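Long-range contact in proline dehydrogenase (Deinococcus radiodurans, PDB 4H6Q), which uses FAD to oxidise L-proline to delta-1-pyrroline-5-carboxylate, passing the electrons to a quinone, the first step in breaking proline down to glutamate: residues Tyr226-Val240 against Asp252-Leu266. Residues are numbered along the deposited sequence; the frame is centred on the assembly and turned at random.
Sequences YTNVATHDERIIDDV and DAFEFQMLYGIRRDL. With FAD (flavin-adenine dinucleotide), chain C.
V229 pairs in parallel with E255 and Q257 through backbone hydrogen bonds: V229 N donates to E255 O (2.7 Å), and Q257 N returns to V229 O (2.9 Å). Among side-chain hydrogen bonds, Y226 OH gives its proton to E255 OE2 on the anti side (2.7 Å), ring and carboxylate standing nearly perpendicular, while Q257 NE2 holds OE1 of the same carboxylate. R278 adds a salt bridge to OE1. The N228 and Q257 amides stack, their planes 13° apart, and N228 ND2 is hydrogen-bonded to N187 OD1. On the opposite face of the sheet the contacts are apolar: F256 CE1 lies against I237 CG2 (3.9 Å) and V240 CG1. The strands run parallel and helix 234-240 runs back at 171° to strand 254-259, their axes 11.1 Å apart, the beta-alpha-beta unit of a TIM-type barrel. At the C-terminal ends of these strands, H232 is fixed by both ring nitrogens: ND1 donates to FAD O2P, and NE2 accepts from L259 N (2.9 Å), which sits in the ring plane. I262 CG2 lies over one face of the H232 ring, a CH-pi contact 3.5 Å from the centroid. A second group of salt bridges centres on R263, which folds back with chi2 and chi3 both near -55°, bringing NH1 and NH2 to E234 OE1 (3.2 Å each) while NE and NH2 clasp D265 side-on. A leucine here would probably leave both carboxylates without their shared counter-charge.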
loop_
_atom_site.group_PDB
_atom_site.type_symbol
_atom_site.label_atom_id
_atom_site.label_comp_id
_atom_site.label_asym_id
_atom_site.label_seq_id
_atom_site.Cartn_x
_atom_site.Cartn_y
_atom_site.Cartn_z
ATOM N N TYR A 226 6.088 -9.523 10.273
ATOM C CA TYR A 226 5.541 -8.182 10.468
ATOM C C TYR A 226 4.265 -8.034 9.611
ATOM O O TYR A 226 4.254 -8.391 8.413
ATOM C CB TYR A 226 6.603 -7.105 10.142
ATOM C CG TYR A 226 6.187 -5.763 10.702
ATOM C CD1 TYR A 226 6.619 -5.415 11.973
ATOM C CD2 TYR A 226 5.305 -4.914 10.021
ATOM C CE1 TYR A 226 6.230 -4.240 12.544
ATOM C CE2 TYR A 226 4.884 -3.697 10.595
ATOM C CZ TYR A 226 5.355 -3.372 11.865
ATOM O OH TYR A 226 4.989 -2.167 12.454
ATOM N N THR A 227 3.189 -7.578 10.247
ATOM C CA THR A 227 1.872 -7.585 9.600
ATOM C C THR A 227 1.332 -6.183 9.602
ATOM O O THR A 227 1.330 -5.522 10.654
ATOM C CB THR A 227 0.927 -8.512 10.394
ATOM O OG1 THR A 227 1.507 -9.826 10.462
ATOM C CG2 THR A 227 -0.387 -8.644 9.721
ATOM N N ASN A 228 0.835 -5.724 8.445
ATOM C CA ASN A 228 0.158 -4.425 8.371
ATOM C C ASN A 228 -1.337 -4.693 8.247
ATOM O O ASN A 228 -1.770 -5.301 7.250
ATOM C CB ASN A 228 0.690 -3.561 7.204
ATOM C CG ASN A 228 2.191 -3.547 7.153
ATOM O OD1 ASN A 228 2.844 -3.080 8.105
ATOM N ND2 ASN A 228 2.779 -4.090 6.071
ATOM N N VAL A 229 -2.088 -4.278 9.256
ATOM C CA VAL A 229 -3.527 -4.556 9.301
ATOM C C VAL A 229 -4.234 -3.355 8.662
ATOM O O VAL A 229 -4.555 -2.366 9.335
ATOM C CB VAL A 229 -3.977 -4.792 10.759
ATOM C CG1 VAL A 229 -5.478 -5.117 10.835
ATOM C CG2 VAL A 229 -3.170 -5.951 11.369
ATOM N N ALA A 230 -4.373 -3.421 7.328
ATOM C CA ALA A 230 -4.872 -2.288 6.538
ATOM C C ALA A 230 -6.375 -2.398 6.337
ATOM O O ALA A 230 -6.836 -3.133 5.451
ATOM C CB ALA A 230 -4.155 -2.256 5.183
ATOM N N THR A 231 -7.126 -1.691 7.170
ATOM C CA THR A 231 -8.583 -1.692 7.101
ATOM C C THR A 231 -9.131 -0.548 7.916
ATOM O O THR A 231 -8.449 -0.053 8.848
ATOM C CB THR A 231 -9.185 -3.044 7.624
ATOM O OG1 THR A 231 -10.604 -3.056 7.419
ATOM C CG2 THR A 231 -8.914 -3.274 9.141
ATOM N N HIS A 232 -10.350 -0.117 7.579
ATOM C CA HIS A 232 -11.059 0.865 8.404
ATOM C C HIS A 232 -12.257 0.207 9.114
ATOM O O HIS A 232 -13.099 0.895 9.704
ATOM C CB HIS A 232 -11.541 2.052 7.569
ATOM C CG HIS A 232 -10.545 2.495 6.536
ATOM N ND1 HIS A 232 -10.545 1.979 5.250
ATOM C CD2 HIS A 232 -9.529 3.403 6.585
ATOM C CE1 HIS A 232 -9.554 2.531 4.564
ATOM N NE2 HIS A 232 -8.925 3.402 5.354
ATOM N N ASP A 233 -12.330 -1.126 9.042
ATOM C CA ASP A 233 -13.450 -1.881 9.628
ATOM C C ASP A 233 -13.211 -2.062 11.141
ATOM O O ASP A 233 -12.327 -2.795 11.559
ATOM C CB ASP A 233 -13.559 -3.237 8.907
ATOM C CG ASP A 233 -14.673 -4.097 9.422
ATOM O OD1 ASP A 233 -15.140 -3.963 10.582
ATOM O OD2 ASP A 233 -15.079 -5.000 8.646
ATOM N N GLU A 234 -13.998 -1.356 11.949
ATOM C CA GLU A 234 -13.781 -1.313 13.388
ATOM C C GLU A 234 -14.000 -2.667 14.058
ATOM O O GLU A 234 -13.349 -2.980 15.076
ATOM C CB GLU A 234 -14.700 -0.276 14.024
ATOM C CG GLU A 234 -13.988 0.932 14.445
ATOM C CD GLU A 234 -14.744 1.800 15.417
ATOM O OE1 GLU A 234 -15.674 2.473 14.930
ATOM O OE2 GLU A 234 -14.423 1.820 16.649
ATOM N N ARG A 235 -14.919 -3.475 13.515
ATOM C CA ARG A 235 -15.154 -4.811 14.078
ATOM C C ARG A 235 -13.872 -5.651 13.934
ATOM O O ARG A 235 -13.468 -6.365 14.870
ATOM C CB ARG A 235 -16.311 -5.527 13.394
ATOM N N ILE A 236 -13.223 -5.545 12.779
ATOM C CA ILE A 236 -11.976 -6.275 12.559
ATOM C C ILE A 236 -10.850 -5.704 13.439
ATOM O O ILE A 236 -10.098 -6.474 14.081
ATOM C CB ILE A 236 -11.590 -6.306 11.062
ATOM C CG1 ILE A 236 -12.569 -7.208 10.331
ATOM C CG2 ILE A 236 -10.112 -6.789 10.917
ATOM C CD1 ILE A 236 -12.438 -7.093 8.803
ATOM N N ILE A 237 -10.733 -4.383 13.463
ATOM C CA ILE A 237 -9.680 -3.746 14.274
ATOM C C ILE A 237 -9.830 -4.182 15.745
ATOM O O ILE A 237 -8.825 -4.520 16.403
ATOM C CB ILE A 237 -9.753 -2.203 14.135
ATOM C CG1 ILE A 237 -9.288 -1.783 12.724
ATOM C CG2 ILE A 237 -8.956 -1.473 15.236
ATOM C CD1 ILE A 237 -9.687 -0.409 12.284
ATOM N N ASP A 238 -11.042 -4.151 16.304
ATOM C CA ASP A 238 -11.219 -4.555 17.695
ATOM C C ASP A 238 -10.833 -6.028 17.899
ATOM O O ASP A 238 -10.251 -6.388 18.931
ATOM C CB ASP A 238 -12.663 -4.344 18.166
ATOM C CG ASP A 238 -13.049 -2.883 18.276
ATOM O OD1 ASP A 238 -12.145 -2.032 18.297
ATOM O OD2 ASP A 238 -14.272 -2.589 18.327
ATOM N N ASP A 239 -11.139 -6.887 16.929
ATOM C CA ASP A 239 -10.803 -8.309 17.058
ATOM C C ASP A 239 -9.281 -8.508 16.957
ATOM O O ASP A 239 -8.730 -9.380 17.632
ATOM C CB ASP A 239 -11.515 -9.149 15.991
ATOM C CG ASP A 239 -11.529 -10.608 16.324
ATOM O OD1 ASP A 239 -11.555 -10.968 17.521
ATOM O OD2 ASP A 239 -11.580 -11.407 15.370
ATOM N N VAL A 240 -8.598 -7.705 16.130
ATOM C CA VAL A 240 -7.128 -7.772 16.079
ATOM C C VAL A 240 -6.517 -7.345 17.422
ATOM O O VAL A 240 -5.594 -7.992 17.915
ATOM C CB VAL A 240 -6.543 -6.984 14.889
ATOM C CG1 VAL A 240 -4.993 -6.886 14.990
ATOM C CG2 VAL A 240 -6.976 -7.653 13.567
ATOM N N ASP A 252 4.936 -3.387 19.002
ATOM C CA ASP A 252 5.971 -3.060 18.025
ATOM C C ASP A 252 6.033 -4.090 16.889
ATOM O O ASP A 252 6.861 -3.947 15.963
ATOM C CB ASP A 252 7.331 -3.076 18.730
ATOM C CG ASP A 252 7.645 -4.474 19.386
ATOM O OD1 ASP A 252 6.788 -5.045 20.153
ATOM O OD2 ASP A 252 8.792 -4.991 19.168
ATOM N N ALA A 253 5.191 -5.130 16.946
ATOM C CA ALA A 253 5.313 -6.256 16.000
ATOM C C ALA A 253 4.349 -6.182 14.815
ATOM O O ALA A 253 4.326 -7.102 13.978
ATOM C CB ALA A 253 5.098 -7.563 16.758
ATOM N N PHE A 254 3.557 -5.117 14.746
ATOM C CA PHE A 254 2.548 -4.992 13.672
ATOM C C PHE A 254 2.084 -3.573 13.699
ATOM O O PHE A 254 2.367 -2.846 14.669
ATOM C CB PHE A 254 1.352 -5.946 13.900
ATOM C CG PHE A 254 0.495 -5.546 15.025
ATOM C CD1 PHE A 254 -0.652 -4.796 14.819
ATOM C CD2 PHE A 254 0.878 -5.829 16.354
ATOM C CE1 PHE A 254 -1.449 -4.366 15.907
ATOM C CE2 PHE A 254 0.103 -5.400 17.420
ATOM C CZ PHE A 254 -1.046 -4.700 17.213
ATOM N N GLU A 255 1.343 -3.148 12.677
ATOM C CA GLU A 255 0.757 -1.799 12.681
ATOM C C GLU A 255 -0.584 -1.861 11.987
ATOM O O GLU A 255 -0.832 -2.742 11.124
ATOM C CB GLU A 255 1.656 -0.773 12.005
ATOM C CG GLU A 255 1.913 -1.023 10.497
ATOM C CD GLU A 255 3.116 -0.294 10.003
ATOM O OE1 GLU A 255 3.089 0.296 8.881
ATOM O OE2 GLU A 255 4.173 -0.315 10.720
ATOM N N PHE A 256 -1.446 -0.925 12.372
ATOM C CA PHE A 256 -2.685 -0.668 11.620
ATOM C C PHE A 256 -2.350 0.304 10.506
ATOM O O PHE A 256 -1.484 1.181 10.651
ATOM C CB PHE A 256 -3.756 -0.061 12.530
ATOM C CG PHE A 256 -4.286 -1.032 13.542
ATOM C CD1 PHE A 256 -5.097 -2.099 13.152
ATOM C CD2 PHE A 256 -3.867 -0.947 14.872
ATOM C CE1 PHE A 256 -5.570 -3.004 14.095
ATOM C CE2 PHE A 256 -4.325 -1.824 15.806
ATOM C CZ PHE A 256 -5.172 -2.885 15.431
ATOM N N GLN A 257 -3.064 0.160 9.376
ATOM C CA GLN A 257 -2.919 1.107 8.268
ATOM C C GLN A 257 -4.265 1.521 7.744
ATOM O O GLN A 257 -5.210 0.723 7.740
ATOM C CB GLN A 257 -2.107 0.514 7.100
ATOM C CG GLN A 257 -0.640 0.213 7.489
ATOM C CD GLN A 257 0.212 -0.181 6.286
ATOM O OE1 GLN A 257 -0.316 -0.423 5.194
ATOM N NE2 GLN A 257 1.528 -0.281 6.476
ATOM N N MET A 258 -4.380 2.805 7.335
ATOM C CA MET A 258 -5.648 3.371 6.823
ATOM C C MET A 258 -5.301 4.259 5.636
ATOM O O MET A 258 -4.146 4.741 5.511
ATOM C CB MET A 258 -6.285 4.276 7.886
ATOM C CG MET A 258 -6.950 3.501 9.006
ATOM S SD MET A 258 -5.826 3.150 10.333
ATOM C CE MET A 258 -6.894 1.988 11.224
ATOM N N LEU A 259 -6.299 4.496 4.780
ATOM C CA LEU A 259 -6.133 5.444 3.690
ATOM C C LEU A 259 -6.290 6.877 4.197
ATOM O O LEU A 259 -7.153 7.144 5.069
ATOM C CB LEU A 259 -7.111 5.162 2.534
ATOM C CG LEU A 259 -7.061 3.739 1.915
ATOM C CD1 LEU A 259 -8.121 3.632 0.766
ATOM C CD2 LEU A 259 -5.687 3.443 1.385
ATOM N N TYR A 260 -5.508 7.778 3.619
ATOM C CA TYR A 260 -5.634 9.213 3.944
ATOM C C TYR A 260 -7.096 9.642 3.885
ATOM O O TYR A 260 -7.800 9.375 2.871
ATOM C CB TYR A 260 -4.787 9.991 2.943
ATOM C CG TYR A 260 -4.738 11.491 3.127
ATOM C CD1 TYR A 260 -4.125 12.115 4.231
ATOM C CD2 TYR A 260 -5.288 12.321 2.150
ATOM C CE1 TYR A 260 -4.033 13.549 4.294
ATOM C CE2 TYR A 260 -5.248 13.670 2.234
ATOM C CZ TYR A 260 -4.645 14.276 3.275
ATOM O OH TYR A 260 -4.679 15.663 3.256
ATOM N N GLY A 261 -7.579 10.310 4.943
ATOM C CA GLY A 261 -8.926 10.862 4.938
ATOM C C GLY A 261 -10.015 9.959 5.441
ATOM O O GLY A 261 -11.165 10.407 5.531
ATOM N N ILE A 262 -9.706 8.692 5.728
ATOM C CA ILE A 262 -10.750 7.735 6.108
ATOM C C ILE A 262 -10.564 7.300 7.554
ATOM O O ILE A 262 -9.492 6.780 7.947
ATOM C CB ILE A 262 -10.806 6.504 5.149
ATOM C CG1 ILE A 262 -10.927 6.944 3.683
ATOM C CG2 ILE A 262 -11.975 5.553 5.556
ATOM C CD1 ILE A 262 -11.064 5.812 2.636
ATOM N N ARG A 263 -11.570 7.588 8.378
ATOM C CA ARG A 263 -11.520 7.300 9.832
ATOM C C ARG A 263 -10.320 7.924 10.518
ATOM O O ARG A 263 -9.580 7.262 11.263
ATOM C CB ARG A 263 -11.636 5.789 10.147
ATOM C CG ARG A 263 -13.008 5.144 9.714
ATOM C CD ARG A 263 -14.248 5.830 10.292
ATOM N NE ARG A 263 -14.227 5.986 11.751
ATOM C CZ ARG A 263 -14.697 5.081 12.617
ATOM N NH1 ARG A 263 -15.196 3.927 12.166
ATOM N NH2 ARG A 263 -14.701 5.337 13.933
ATOM N N ARG A 264 -10.124 9.218 10.266
ATOM C CA ARG A 264 -9.110 9.991 10.971
ATOM C C ARG A 264 -9.262 9.860 12.501
ATOM O O ARG A 264 -8.258 9.827 13.232
ATOM C CB ARG A 264 -9.168 11.461 10.556
ATOM C CG ARG A 264 -8.724 11.716 9.131
ATOM C CD ARG A 264 -8.817 13.224 8.773
ATOM N N ASP A 265 -10.496 9.766 12.998
ATOM C CA ASP A 265 -10.730 9.574 14.435
ATOM C C ASP A 265 -10.068 8.296 14.959
ATOM O O ASP A 265 -9.407 8.324 16.014
ATOM C CB ASP A 265 -12.228 9.622 14.773
ATOM C CG ASP A 265 -13.051 8.596 14.042
ATOM O OD1 ASP A 265 -14.080 8.175 14.617
ATOM O OD2 ASP A 265 -12.700 8.219 12.887
ATOM N N LEU A 266 -10.202 7.201 14.196
ATOM C CA LEU A 266 -9.603 5.911 14.579
ATOM C C LEU A 266 -8.091 6.007 14.484
ATOM O O LEU A 266 -7.380 5.454 15.332
ATOM C CB LEU A 266 -10.103 4.710 13.740
ATOM C CG LEU A 266 -11.529 4.229 13.873
ATOM C CD1 LEU A 266 -11.595 2.990 13.001
ATOM C CD2 LEU A 266 -11.840 3.879 15.339
HETATM P PA FAD C . -15.007 -1.949 4.222
HETATM O O1A FAD C . -15.711 -3.200 4.758
HETATM O O2A FAD C . -15.106 -1.666 2.780
HETATM O O5B FAD C . -15.389 -0.669 4.909
HETATM C C5B FAD C . -15.346 -0.584 6.324
HETATM C C4B FAD C . -15.765 0.773 6.850
HETATM O O4B FAD C . -14.694 1.662 6.628
HETATM C C3B FAD C . -16.907 1.388 6.126
HETATM O O3B FAD C . -18.186 0.942 6.547
HETATM C C2B FAD C . -16.657 2.826 6.380
HETATM O O2B FAD C . -16.956 3.191 7.710
HETATM C C1B FAD C . -15.177 2.897 6.187
HETATM N N9A FAD C . -14.769 3.110 4.798
HETATM C C8A FAD C . -13.985 2.258 4.021
HETATM N N7A FAD C . -13.788 2.750 2.797
HETATM C C5A FAD C . -14.427 3.985 2.757
HETATM C C6A FAD C . -14.585 4.951 1.780
HETATM N N6A FAD C . -13.996 4.810 0.488
HETATM N N1A FAD C . -15.300 6.047 2.081
HETATM C C2A FAD C . -15.861 6.227 3.295
HETATM N N3A FAD C . -15.749 5.322 4.279
HETATM C C4A FAD C . -15.037 4.229 4.022
HETATM N N1 FAD C . -6.520 -3.337 -1.781
HETATM C C2 FAD C . -5.859 -3.894 -2.831
HETATM O O2 FAD C . -6.551 -4.686 -3.614
HETATM N N3 FAD C . -4.530 -3.677 -3.072
HETATM C C4 FAD C . -3.774 -2.852 -2.247
HETATM O O4 FAD C . -2.470 -2.634 -2.512
HETATM C C4X FAD C . -4.439 -2.220 -1.106
HETATM N N5 FAD C . -3.746 -1.398 -0.255
HETATM C C5X FAD C . -4.429 -0.872 0.818
HETATM C C6 FAD C . -3.746 -0.035 1.714
HETATM C C7 FAD C . -4.420 0.495 2.844
HETATM C C7M FAD C . -3.679 1.405 3.820
HETATM C C8 FAD C . -5.783 0.166 3.046
HETATM C C8M FAD C . -6.534 0.700 4.235
HETATM C C9 FAD C . -6.465 -0.644 2.125
HETATM C C9A FAD C . -5.796 -1.173 1.038
HETATM N N10 FAD C . -6.501 -2.011 0.152
HETATM C C10 FAD C . -5.829 -2.528 -0.928
HETATM C "C1'" FAD C . -7.892 -2.376 0.365
HETATM C "C2'" FAD C . -8.927 -1.620 -0.408
HETATM O "O2'" FAD C . -8.405 -0.309 -0.587
HETATM C "C3'" FAD C . -10.138 -1.963 0.493
HETATM O "O3'" FAD C . -10.936 -3.019 0.049
HETATM C "C4'" FAD C . -10.988 -0.846 0.956
HETATM O "O4'" FAD C . -10.131 -0.006 1.645
HETATM C "C5'" FAD C . -12.072 -1.407 1.866
HETATM O "O5'" FAD C . -12.048 -0.709 3.072
HETATM P P FAD C . -12.074 -1.437 4.487
HETATM O O1P FAD C . -11.092 -2.620 4.747
HETATM O O2P FAD C . -12.138 -0.237 5.470
HETATM O O3P FAD C . -13.556 -2.050 4.671
HETATM O O HOH W 1 -15.282 2.557 9.781
#